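CocE/NonD family hydrolase (Staphylococcus aureus, PDB 3IB3) probably acts as a serine hydrolase, cleaving ester or amide bonds as its alpha/beta-hydrolase relatives among the cocaine esterases and X-Pro dipeptidyl-peptidases do. Local coordinates at residues 166-171 with 297-302; 273-278 with 495-500. All blocks are in the same frame, centred on the assembly; numbering follows the deposited sequence.

Contact 1 of 2, residues 166-171 with 297-302. With PLM (palmitic acid), chain E.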
ATOM      1  N   ASN A 166      -0.465   0.775 -15.164  1.00  8.48           N
ATOM      2  CA  ASN A 166       0.144   1.813 -14.355  1.00  8.73           C
ATOM      3  C   ASN A 166      -0.904   2.487 -13.495  1.00  9.34           C
ATOM      4  O   ASN A 166      -2.024   2.723 -13.950  1.00 10.49           O
ATOM      5  CB  ASN A 166       0.820   2.851 -15.253  1.00  7.99           C
ATOM      6  CG  ASN A 166       1.594   3.911 -14.483  1.00  7.79           C
ATOM      7  OD1 ASN A 166       1.557   3.988 -13.251  1.00  9.06           O
ATOM      8  ND2 ASN A 166       2.308   4.751 -15.225  1.00  9.74           N
ATOM      9  N   GLY A 167      -0.517   2.845 -12.269  1.00  8.62           N
ATOM     10  CA  GLY A 167      -1.379   3.616 -11.407  1.00  8.72           C
ATOM     11  C   GLY A 167      -1.343   3.173  -9.946  1.00  8.69           C
ATOM     12  O   GLY A 167      -0.697   2.230  -9.583  1.00  8.22           O
ATOM     13  N   VAL A 168      -2.150   3.859  -9.153  1.00  9.48           N
ATOM     14  CA  VAL A 168      -1.996   3.967  -7.701  1.00  9.15           C
ATOM     15  C   VAL A 168      -3.177   3.312  -6.944  1.00  8.54           C
ATOM     16  O   VAL A 168      -4.311   3.304  -7.410  1.00  8.26           O
ATOM     17  CB  VAL A 168      -1.895   5.468  -7.275  1.00  9.45           C
ATOM     18  CG1 VAL A 168      -1.745   5.598  -5.702  1.00  8.70           C
ATOM     19  CG2 VAL A 168      -0.733   6.157  -7.983  1.00  7.93           C
ATOM     20  N   SER A 169      -2.908   2.825  -5.748  1.00  7.78           N
ATOM     21  CA  SER A 169      -3.947   2.282  -4.864  1.00  8.37           C
ATOM     22  C   SER A 169      -4.796   1.226  -5.581  1.00  7.83           C
ATOM     23  O   SER A 169      -4.215   0.277  -6.098  1.00  7.81           O
ATOM     24  CB  SER A 169      -4.781   3.383  -4.211  1.00  7.77           C
ATOM     25  OG  SER A 169      -5.681   2.786  -3.294  1.00  9.04           O
ATOM     26  N   TYR A 170      -6.135   1.361  -5.614  1.00  7.51           N
ATOM     27  CA  TYR A 170      -6.999   0.398  -6.363  1.00  8.08           C
ATOM     28  C   TYR A 170      -6.375   0.113  -7.736  1.00  6.37           C
ATOM     29  O   TYR A 170      -6.419  -0.977  -8.206  1.00  8.56           O
ATOM     30  CB  TYR A 170      -8.385   0.976  -6.595  1.00  7.05           C
ATOM     31  CG  TYR A 170      -9.469  -0.003  -6.925  1.00  9.36           C
ATOM     32  CD1 TYR A 170     -10.579  -0.134  -6.071  1.00 11.40           C
ATOM     33  CD2 TYR A 170      -9.448  -0.791  -8.082  1.00  9.00           C
ATOM     34  CE1 TYR A 170     -11.587  -1.023  -6.315  1.00  9.58           C
ATOM     35  CE2 TYR A 170     -10.510  -1.692  -8.338  1.00  8.81           C
ATOM     36  CZ  TYR A 170     -11.587  -1.763  -7.449  1.00  9.67           C
ATOM     37  OH  TYR A 170     -12.638  -2.643  -7.629  1.00  9.19           O
ATOM     38  N   LEU A 171      -5.786   1.125  -8.357  1.00  7.28           N
ATOM     39  CA  LEU A 171      -5.193   1.000  -9.688  1.00  6.60           C
ATOM     40  C   LEU A 171      -3.868   0.221  -9.694  1.00  6.16           C
ATOM     41  O   LEU A 171      -3.392  -0.226 -10.767  1.00  6.47           O
ATOM     42  CB  LEU A 171      -5.090   2.367 -10.354  1.00  8.27           C
ATOM     43  CG  LEU A 171      -6.367   3.186 -10.595  1.00  9.31           C
ATOM     44  CD1 LEU A 171      -7.153   3.415  -9.272  1.00 10.23           C
ATOM     45  CD2 LEU A 171      -6.038   4.527 -11.200  1.00 11.63           C
ATOM     46  N   ARG A 297       7.367   9.832   1.784  1.00  7.01           N
ATOM     47  CA  ARG A 297       6.616  11.042   1.517  1.00  7.24           C
ATOM     48  C   ARG A 297       5.158  10.678   1.278  1.00  7.29           C
ATOM     49  O   ARG A 297       4.700   9.590   1.661  1.00  7.88           O
ATOM     50  CB  ARG A 297       7.227  11.763   0.308  1.00  7.36           C
ATOM     51  CG  ARG A 297       8.737  11.900   0.347  1.00  7.64           C
ATOM     52  CD  ARG A 297       9.196  12.663   1.535  1.00  8.30           C
ATOM     53  NE  ARG A 297      10.639  12.484   1.790  1.00 10.09           N
ATOM     54  CZ  ARG A 297      11.613  13.300   1.364  1.00 10.73           C
ATOM     55  NH1 ARG A 297      11.346  14.381   0.628  1.00 11.28           N
ATOM     56  NH2 ARG A 297      12.880  13.012   1.665  1.00 12.59           N
ATOM     57  N   LYS A 298       4.398  11.567   0.675  1.00  8.16           N
ATOM     58  CA  LYS A 298       2.994  11.271   0.412  1.00  8.25           C
ATOM     59  C   LYS A 298       2.737  10.546  -0.937  1.00  9.74           C
ATOM     60  O   LYS A 298       3.438  10.758  -1.956  1.00  9.47           O
ATOM     61  CB  LYS A 298       2.139  12.531   0.526  1.00  9.59           C
ATOM     62  CG  LYS A 298       2.199  13.284   1.930  1.00  7.64           C
ATOM     63  CD  LYS A 298       1.955  14.819   1.732  1.00  6.36           C
ATOM     64  CE  LYS A 298       2.097  15.721   2.984  1.00  2.76           C
ATOM     65  NZ  LYS A 298       1.303  15.156   4.145  1.00  4.08           N
ATOM     66  N   GLU A 299       1.664   9.744  -0.908  1.00  8.51           N
ATOM     67  CA  GLU A 299       1.226   8.817  -1.962  1.00  8.68           C
ATOM     68  C   GLU A 299       0.966   9.354  -3.358  1.00  7.78           C
ATOM     69  O   GLU A 299       1.756   9.071  -4.255  1.00  6.53           O
ATOM     70  CB  GLU A 299      -0.036   8.117  -1.450  1.00  8.70           C
ATOM     71  CG  GLU A 299      -0.520   6.911  -2.240  1.00 11.21           C
ATOM     72  CD  GLU A 299      -1.749   6.370  -1.639  1.00  8.77           C
ATOM     73  OE1 GLU A 299      -2.000   6.659  -0.459  1.00 12.51           O
ATOM     74  OE2 GLU A 299      -2.504   5.694  -2.337  1.00 12.21           O
ATOM     75  N   TRP A 300      -0.159  10.070  -3.567  1.00  7.03           N
ATOM     76  CA  TRP A 300      -0.464  10.558  -4.880  1.00  7.35           C
ATOM     77  C   TRP A 300       0.559  11.613  -5.263  1.00  6.62           C
ATOM     78  O   TRP A 300       1.025  11.611  -6.393  1.00  7.26           O
ATOM     79  CB  TRP A 300      -1.888  11.100  -4.995  1.00  7.24           C
ATOM     80  CG  TRP A 300      -2.837   9.997  -4.971  1.00  8.90           C
ATOM     81  CD1 TRP A 300      -3.122   9.137  -5.998  1.00 11.25           C
ATOM     82  CD2 TRP A 300      -3.573   9.541  -3.844  1.00 11.09           C
ATOM     83  NE1 TRP A 300      -4.016   8.182  -5.574  1.00 10.96           N
ATOM     84  CE2 TRP A 300      -4.313   8.416  -4.256  1.00 12.38           C
ATOM     85  CE3 TRP A 300      -3.712   9.998  -2.531  1.00 11.92           C
ATOM     86  CZ2 TRP A 300      -5.185   7.734  -3.394  1.00 10.78           C
ATOM     87  CZ3 TRP A 300      -4.585   9.326  -1.692  1.00 12.89           C
ATOM     88  CH2 TRP A 300      -5.297   8.194  -2.134  1.00 12.23           C
ATOM     89  N   GLU A 301       0.901  12.489  -4.313  1.00  5.75           N
ATOM     90  CA  GLU A 301       1.978  13.464  -4.476  1.00  5.93           C
ATOM     91  C   GLU A 301       3.231  12.881  -5.146  1.00  6.07           C
ATOM     92  O   GLU A 301       3.769  13.467  -6.080  1.00  6.25           O
ATOM     93  CB  GLU A 301       2.353  14.070  -3.124  1.00  6.15           C
ATOM     94  CG  GLU A 301       3.429  15.098  -3.208  1.00  6.67           C
ATOM     95  CD  GLU A 301       3.762  15.686  -1.891  1.00  7.72           C
ATOM     96  OE1 GLU A 301       3.001  16.581  -1.442  1.00  7.83           O
ATOM     97  OE2 GLU A 301       4.807  15.288  -1.321  1.00 12.01           O
ATOM     98  N   SER A 302       3.674  11.713  -4.721  1.00  6.66           N
ATOM     99  CA  SER A 302       4.945  11.209  -5.219  1.00  7.63           C
ATOM    100  C   SER A 302       4.794  10.527  -6.584  1.00  6.89           C
ATOM    101  O   SER A 302       5.720  10.535  -7.385  1.00  5.86           O
ATOM    102  CB  SER A 302       5.553  10.220  -4.241  1.00  8.12           C
ATOM    103  OG  SER A 302       5.943  10.869  -3.059  1.00 13.87           O
TER
HETATM  104  C1  PLM E 563      -8.172   4.980  -2.417  1.00 27.37           C
HETATM  105  O1  PLM E 563      -7.265   5.205  -1.568  1.00 27.72           O
HETATM  106  O2  PLM E 563      -8.081   3.955  -3.162  1.00 25.48           O
HETATM  107  C2  PLM E 563      -9.341   5.945  -2.518  1.00 26.03           C
HETATM  108  C3  PLM E 563      -9.365   6.969  -1.393  1.00 23.07           C
HETATM  109  O   HOH W   1      -5.565   5.871  -6.878  1.00 12.79           O
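Val-168 pushes one methyl between two side chains of the facing helix start. Its CG1 lies 3.4 Å from Trp-300 NE1 and 3.5 Å from Glu-299 OE2. The methyl is placed there because CG1 stands anti to the backbone N (chi1 179°), and it approaches the indole obliquely. A small branched residue suits this slot, and the indole offers its methyl a wide apolar surface while keeping an N-H for water. Glu-299, extended beyond CG, crosses the valine at a slant, and its OE2 comes to rest above one face of the indole near the rim. Residues 166-171 form the turn that ends strand 162-168 and starts helix 170-179, with Ser-169 at phi 52° and psi -126°. Such a strained residue fits the nucleophile elbow of alpha/beta hydrolases, and Ser-169 is probably the nucleophile. Gly-167 tolerates backbone angles that glycine alone takes comfortably and leaves room for Leu-171 CB. Toward the benzo end and outer edge of the indole the fit loosens: Ser-169 CB stays 4.4 Å from Trp-300 CZ2, and solvent and ligand take over. Water 1, in the plane at the ring edge, accepts from Trp-300 NE1 at 3.1 Å and donates to Val-168 O at 2.9 Å. The carboxyl group of the palmitic acid meets the benzo end, its O1 lying at the ring edge 3.6 Å from Trp-300 CH2. Ser-169 OG, also hydrogen-bonded to His-274 NE2, donates to O2 of the acid at 2.7 Å, and Tyr-76 OH makes a further hydrogen bond to the ligand.

Contact 2 of 2, residues 273-278 with 495-500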
ATOM      1  N   LEU A 273      -2.258   0.107   5.093  1.00  7.15           N
ATOM      2  CA  LEU A 273      -3.023  -0.097   3.870  1.00  7.58           C
ATOM      3  C   LEU A 273      -2.124  -0.804   2.852  1.00  7.85           C
ATOM      4  O   LEU A 273      -1.976  -2.006   2.953  1.00  8.85           O
ATOM      5  CB  LEU A 273      -3.661   1.209   3.330  1.00  8.06           C
ATOM      6  CG  LEU A 273      -4.664   1.022   2.166  1.00  7.94           C
ATOM      7  CD1 LEU A 273      -5.837   0.097   2.631  1.00  6.32           C
ATOM      8  CD2 LEU A 273      -5.210   2.336   1.666  1.00  5.29           C
ATOM      9  N   HIS A 274      -1.493  -0.078   1.926  1.00  7.86           N
ATOM     10  CA  HIS A 274      -0.719  -0.665   0.830  1.00  8.11           C
ATOM     11  C   HIS A 274       0.738  -1.084   1.128  1.00  9.13           C
ATOM     12  O   HIS A 274       1.342  -1.809   0.329  1.00 10.36           O
ATOM     13  CB  HIS A 274      -0.670   0.292  -0.350  1.00  6.89           C
ATOM     14  CG  HIS A 274      -2.011   0.680  -0.865  1.00  8.31           C
ATOM     15  ND1 HIS A 274      -2.990  -0.249  -1.150  1.00  9.60           N
ATOM     16  CD2 HIS A 274      -2.553   1.901  -1.125  1.00  6.66           C
ATOM     17  CE1 HIS A 274      -4.076   0.385  -1.574  1.00 10.55           C
ATOM     18  NE2 HIS A 274      -3.832   1.691  -1.576  1.00  6.25           N
ATOM     19  N   ASN A 275       1.284  -0.663   2.260  1.00  8.90           N
ATOM     20  CA  ASN A 275       2.693  -0.888   2.561  1.00  9.89           C
ATOM     21  C   ASN A 275       3.101  -2.355   2.603  1.00  8.47           C
ATOM     22  O   ASN A 275       4.015  -2.747   1.899  1.00  8.67           O
ATOM     23  CB  ASN A 275       3.039  -0.159   3.856  1.00  9.96           C
ATOM     24  CG  ASN A 275       4.398  -0.488   4.385  1.00 13.16           C
ATOM     25  OD1 ASN A 275       4.650  -1.614   4.842  1.00 16.96           O
ATOM     26  ND2 ASN A 275       5.293   0.511   4.382  1.00 14.24           N
ATOM     27  N   ARG A 276       2.453  -3.167   3.418  1.00  9.20           N
ATOM     28  CA  ARG A 276       2.838  -4.610   3.536  1.00  9.13           C
ATOM     29  C   ARG A 276       2.848  -5.315   2.185  1.00  9.32           C
ATOM     30  O   ARG A 276       3.746  -6.100   1.872  1.00  9.06           O
ATOM     31  CB  ARG A 276       1.878  -5.351   4.480  1.00  9.75           C
ATOM     32  CG  ARG A 276       2.305  -6.752   4.887  1.00  9.48           C
ATOM     33  CD  ARG A 276       1.350  -7.392   5.855  1.00  8.95           C
ATOM     34  NE  ARG A 276       1.799  -8.751   6.115  1.00 10.53           N
ATOM     35  CZ  ARG A 276       1.590  -9.781   5.316  1.00  8.59           C
ATOM     36  NH1 ARG A 276       0.897  -9.643   4.191  1.00  8.01           N
ATOM     37  NH2 ARG A 276       2.121 -10.942   5.619  1.00  4.49           N
ATOM     38  N   GLY A 277       1.823  -5.050   1.394  1.00  9.15           N
ATOM     39  CA  GLY A 277       1.642  -5.760   0.132  1.00  8.80           C
ATOM     40  C   GLY A 277       2.505  -5.318  -1.028  1.00  8.98           C
ATOM     41  O   GLY A 277       2.838  -6.172  -1.876  1.00  8.40           O
ATOM     42  N   SER A 278       2.817  -4.000  -1.110  1.00  8.14           N
ATOM     43  CA  SER A 278       3.700  -3.490  -2.098  1.00  8.59           C
ATOM     44  C   SER A 278       5.053  -4.238  -1.973  1.00  9.70           C
ATOM     45  O   SER A 278       5.700  -4.566  -2.976  1.00 10.39           O
ATOM     46  CB  SER A 278       3.910  -1.966  -1.981  1.00  9.49           C
ATOM     47  OG  SER A 278       2.716  -1.192  -1.825  1.00 10.20           O
ATOM     48  N   GLU A 495       4.371  -8.303  13.932  1.00 10.19           N
ATOM     49  CA  GLU A 495       4.982  -7.781  12.714  1.00 10.21           C
ATOM     50  C   GLU A 495       4.916  -6.282  12.721  1.00 10.07           C
ATOM     51  O   GLU A 495       3.845  -5.727  12.578  1.00 10.48           O
ATOM     52  CB  GLU A 495       4.193  -8.291  11.491  1.00 10.91           C
ATOM     53  CG  GLU A 495       4.652  -7.837  10.114  1.00  9.43           C
ATOM     54  CD  GLU A 495       3.783  -8.466   9.006  1.00 10.48           C
ATOM     55  OE1 GLU A 495       2.723  -9.044   9.339  1.00 13.90           O
ATOM     56  OE2 GLU A 495       4.164  -8.421   7.833  1.00  7.49           O
ATOM     57  N   LEU A 496       6.032  -5.622  12.931  1.00  9.93           N
ATOM     58  CA  LEU A 496       6.086  -4.172  12.696  1.00 10.32           C
ATOM     59  C   LEU A 496       6.323  -4.009  11.220  1.00 11.05           C
ATOM     60  O   LEU A 496       7.219  -4.657  10.662  1.00 11.46           O
ATOM     61  CB  LEU A 496       7.197  -3.491  13.463  1.00  9.98           C
ATOM     62  CG  LEU A 496       6.991  -3.153  14.951  1.00 10.51           C
ATOM     63  CD1 LEU A 496       5.793  -2.212  15.213  1.00  6.09           C
ATOM     64  CD2 LEU A 496       6.891  -4.412  15.739  1.00  7.36           C
ATOM     65  N   LEU A 497       5.500  -3.184  10.581  1.00 11.79           N
ATOM     66  CA  LEU A 497       5.500  -3.114   9.128  1.00 12.44           C
ATOM     67  C   LEU A 497       6.771  -2.444   8.604  1.00 11.92           C
ATOM     68  O   LEU A 497       7.449  -1.706   9.330  1.00 12.06           O
ATOM     69  CB  LEU A 497       4.224  -2.432   8.611  1.00 12.83           C
ATOM     70  CG  LEU A 497       3.000  -3.333   8.814  1.00 11.55           C
ATOM     71  CD1 LEU A 497       1.708  -2.601   8.642  1.00 12.81           C
ATOM     72  CD2 LEU A 497       3.082  -4.469   7.889  1.00 11.43           C
ATOM     73  N   PRO A 498       7.146  -2.764   7.359  1.00 11.85           N
ATOM     74  CA  PRO A 498       8.423  -2.241   6.850  1.00 11.62           C
ATOM     75  C   PRO A 498       8.611  -0.725   6.985  1.00 11.16           C
ATOM     76  O   PRO A 498       7.684   0.058   6.718  1.00 12.31           O
ATOM     77  CB  PRO A 498       8.407  -2.691   5.363  1.00 12.20           C
ATOM     78  CG  PRO A 498       7.600  -3.985   5.376  1.00 11.34           C
ATOM     79  CD  PRO A 498       6.561  -3.802   6.464  1.00 11.63           C
ATOM     80  N   SER A 499       9.814  -0.328   7.428  1.00 10.55           N
ATOM     81  CA  SER A 499      10.175   1.055   7.649  1.00  8.87           C
ATOM     82  C   SER A 499      11.665   1.258   7.402  1.00  8.96           C
ATOM     83  O   SER A 499      12.457   0.306   7.516  1.00  6.32           O
ATOM     84  CB  SER A 499       9.847   1.487   9.090  1.00 10.09           C
ATOM     85  OG  SER A 499      10.622   0.785  10.063  1.00  8.95           O
ATOM     86  N   GLY A 500      12.034   2.514   7.113  1.00  7.73           N
ATOM     87  CA  GLY A 500      13.404   2.900   6.854  1.00  7.72           C
ATOM     88  C   GLY A 500      13.693   4.220   7.570  1.00  7.44           C
ATOM     89  O   GLY A 500      13.166   5.261   7.191  1.00  5.73           O
TER
HETATM   90  O   HOH W   2       2.825 -11.365   8.260  1.00  6.93           O
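Arg-276 leans across Leu-497 to reach Glu-495, and its atoms meet different partners in turn. Arg-276 CB rests on Leu-497 CD2 at 3.7 Å, with CG still against that methyl. Because CG is anti to the backbone N (chi1 -169°) and the chain stays extended as far as NE, the aliphatic part crosses the leucine at about a right angle and carries the charge beyond it. Arg-276 CD passes Glu-495 OE2 at 3.6 Å. Arg-276 NE then forms the salt bridge, donating to Glu-495 OE2 at 2.9 Å with a bent N-H...O angle of 139°, and only weakly to Glu-495 OE1 at 3.4 Å. OE2 is met on its syn side, somewhat out of the carboxylate plane; the two planes stand 81° apart, so the ions do not pair as a flat two-pronged couple. Water 2 completes the circuit, accepting from Arg-276 NH2 at 2.8 Å and donating to Glu-495 OE1 at 2.6 Å. NH1 turns to Glu-201, and Trp-475 adds a cation-pi contact. A long residue with several N-H groups can thus bind two acids while its chain covers a leucine. Asn-275 sets its amide obliquely against Pro-498, which offers a carbonyl but no N-H. Buried Asn-275 OD1 has no polar partner and lies 3.3 Å from Pro-498 CD, while ND2 gives its stronger bond to Ser-267 O and a weak one to Pro-498 O. This is an interface between the alpha/beta-hydrolase part, whose helix 275-284 follows His-274, and strand 490-503 of the C-terminal beta domain, flanked by strands 408-417 and 447-458; Arg-276 also touches Arg-200 of helix 198-203, as Leu-273 touches Val-202.

Overall arrangement
From the N terminus the chain passes 166-171, 273-278, 297-302 and then 495-500, so the two contacts cross rather than nest. Contact 1 closes a loop of 125 residues within the alpha/beta-hydrolase part, returning the helix start after strand 290-295 to the elbow after strand 162-168. Contact 2 opens inside that loop and closes 216 residues later, joining the hydrolase part to a strand of the C-terminal beta domain. Their centres are about 15 Å apart, yet they touch: Ser-169 OG and His-274 NE2 lie 2.8 Å apart in a probable hydrogen bond, consistent with a catalytic serine and histidine.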